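PDB 4YZT: cellulose hydrolase, which hydrolyses internal beta-1,4-glucosidic bonds of cellulose as a family 5 endoglucanase. Local coordinates for residues Y225-Y230 with T238-A243. Residues are numbered along the deposited sequence; the frame is centred on the assembly and turned at random.
Sequences YSPWDY and TTWGSA. With BGC (beta-D-glucopyranose), chain B.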
# COMPACT_ATOMS: atom_id res chain seq x y z
N TYR A 225 1.15 3.51 -7.98
CA TYR A 225 1.78 3.91 -6.72
C TYR A 225 2.27 5.36 -6.77
O TYR A 225 3.35 5.68 -6.26
CB TYR A 225 2.97 3.00 -6.40
CG TYR A 225 2.65 1.59 -5.92
CD1 TYR A 225 2.01 1.37 -4.69
CD2 TYR A 225 3.04 0.48 -6.67
CE1 TYR A 225 1.75 0.09 -4.24
CE2 TYR A 225 2.79 -0.81 -6.22
CZ TYR A 225 2.15 -1.00 -5.01
OH TYR A 225 1.91 -2.28 -4.56
N SER A 226 1.49 6.25 -7.39
CA SER A 226 1.89 7.65 -7.50
C SER A 226 1.17 8.56 -6.53
O SER A 226 -0.01 8.36 -6.23
CB SER A 226 1.66 8.14 -8.93
OG SER A 226 2.49 7.40 -9.82
N PRO A 227 1.89 9.56 -5.98
CA PRO A 227 3.31 9.86 -6.17
C PRO A 227 4.17 8.92 -5.34
O PRO A 227 3.88 8.72 -4.16
CB PRO A 227 3.45 11.31 -5.68
CG PRO A 227 2.02 11.81 -5.43
CD PRO A 227 1.22 10.58 -5.16
N TRP A 228 5.21 8.35 -5.94
CA TRP A 228 6.04 7.36 -5.26
C TRP A 228 6.59 7.88 -3.93
O TRP A 228 6.62 7.14 -2.94
CB TRP A 228 7.21 6.94 -6.14
CG TRP A 228 8.10 5.95 -5.47
CD1 TRP A 228 9.34 6.18 -4.95
CD2 TRP A 228 7.81 4.56 -5.25
NE1 TRP A 228 9.84 5.01 -4.41
CE2 TRP A 228 8.92 4.01 -4.58
CE3 TRP A 228 6.72 3.74 -5.55
CZ2 TRP A 228 8.97 2.67 -4.21
CZ3 TRP A 228 6.77 2.40 -5.18
CH2 TRP A 228 7.89 1.88 -4.52
N ASP A 229 7.01 9.14 -3.91
CA ASP A 229 7.65 9.65 -2.70
C ASP A 229 6.63 9.98 -1.60
O ASP A 229 6.99 10.01 -0.42
CB ASP A 229 8.55 10.87 -3.01
CG ASP A 229 7.95 11.85 -4.00
OD1 ASP A 229 7.00 11.51 -4.74
OD2 ASP A 229 8.45 12.99 -4.03
N TYR A 230 5.36 10.15 -1.95
CA TYR A 230 4.35 10.26 -0.91
C TYR A 230 4.02 8.86 -0.36
O TYR A 230 4.02 8.66 0.86
CB TYR A 230 3.05 10.94 -1.39
CG TYR A 230 1.94 10.62 -0.41
CD1 TYR A 230 1.99 11.09 0.91
CD2 TYR A 230 0.91 9.75 -0.76
CE1 TYR A 230 1.01 10.74 1.84
CE2 TYR A 230 -0.08 9.38 0.17
CZ TYR A 230 -0.01 9.88 1.46
OH TYR A 230 -0.98 9.53 2.38
N THR A 238 5.49 14.08 3.31
CA THR A 238 4.72 13.47 4.37
C THR A 238 3.21 13.70 4.27
O THR A 238 2.46 13.16 5.07
CB THR A 238 5.18 14.00 5.74
OG1 THR A 238 4.98 15.42 5.79
CG2 THR A 238 6.65 13.69 5.98
N THR A 239 2.77 14.54 3.33
CA THR A 239 1.33 14.74 3.16
C THR A 239 0.91 14.67 1.70
O THR A 239 1.75 14.80 0.81
CB THR A 239 0.86 16.11 3.72
OG1 THR A 239 1.53 17.16 3.03
CG2 THR A 239 1.15 16.20 5.21
N TRP A 240 -0.39 14.49 1.48
CA TRP A 240 -0.95 14.44 0.13
C TRP A 240 -2.36 15.02 0.13
O TRP A 240 -3.09 14.84 1.11
CB TRP A 240 -0.98 13.00 -0.40
CG TRP A 240 -1.49 12.86 -1.82
CD1 TRP A 240 -0.74 12.84 -2.96
CD2 TRP A 240 -2.86 12.71 -2.24
NE1 TRP A 240 -1.56 12.70 -4.06
CE2 TRP A 240 -2.86 12.61 -3.65
CE3 TRP A 240 -4.08 12.65 -1.55
CZ2 TRP A 240 -4.04 12.45 -4.40
CZ3 TRP A 240 -5.26 12.51 -2.30
CH2 TRP A 240 -5.23 12.41 -3.71
N GLY A 241 -2.73 15.71 -0.95
CA GLY A 241 -4.10 16.18 -1.12
C GLY A 241 -4.34 17.58 -1.66
O GLY A 241 -5.44 18.10 -1.50
N SER A 242 -3.34 18.19 -2.29
CA SER A 242 -3.58 19.48 -2.93
C SER A 242 -4.57 19.31 -4.09
O SER A 242 -4.81 18.20 -4.56
CB SER A 242 -2.28 20.10 -3.44
OG SER A 242 -1.81 19.36 -4.55
N ALA A 243 -5.15 20.42 -4.54
CA ALA A 243 -6.07 20.37 -5.67
C ALA A 243 -5.36 19.82 -6.90
O ALA A 243 -5.93 19.03 -7.66
CB ALA A 243 -6.66 21.74 -5.94
C2 BGC B . 5.56 -5.51 -6.66
C3 BGC B . 5.43 -5.86 -5.22
C4 BGC B . 6.13 -4.90 -4.36
C5 BGC B . 5.59 -3.50 -4.63
C6 BGC B . 6.14 -2.40 -3.76
C1 BGC B . 5.06 -4.09 -6.75
O1 BGC B . 4.72 -3.64 -8.02
O2 BGC B . 4.71 -6.33 -7.50
O3 BGC B . 5.85 -7.26 -4.93
O4 BGC B . 5.93 -5.30 -2.95
O5 BGC B . 5.91 -3.18 -6.02
O6 BGC B . 7.52 -2.26 -4.08
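One face of the Y230 ring is covered by the CB methylene of W240, which stands 3.5 Å from the ring centroid, exactly on the ring normal: a CH-pi contact. T238 O lies at the edge of the same ring, near its plane, and T239 O approaches CD1 obliquely. The W240 indole meets P227 CD and Y230 CD2, both from oblique directions. This is the loop that follows the sixth strand of the TIM barrel, folding back on itself before helix 243-261 returns the chain along the barrel's outside.

Y230 reaches across from the short helix 228-231 because its CG is anti to the backbone N (chi1 162°), and tyrosine suits the place by offering the methylene a broad flat face. Its ring and the W240 pyrrole ring form an oblique pair, planes at 32°. Proline suits position 227, where a cis peptide bond precedes it and the helix begins, and its ring carbons give the indole an apolar partner, with P227 CD 3.7 Å from W240 CD1. Replacing the tyrosine by an alanine is likely to leave W240 CB without the aromatic face it rests on and to open a gap between the short helix and the 238-243 loop. Tryptophan is large enough to meet P227 and Y230 while also reaching I246 and M249 of helix 243-261 and, on helix 280-296, L285 and Y286, the latter edge-to-face.

No hydrogen bond joins the two segments; the contact rests on packing of Y230 and P227 against W240 and of Y230 against the backbone of T238 and T239. G241 suits its backbone angles, at which a CB would press on the preceding carbonyl O. S242, with a short hydroxyl side chain fit for an N-cap, hydrogen-bonds E245 N through OG at the start of helix 243-261. Towards the substrate cleft, the Y225 hydroxyl hydrogen-bonds E271, and the edge of the Y225 ring borders a bound glucose, with CE2 3.9 Å from BGC O1.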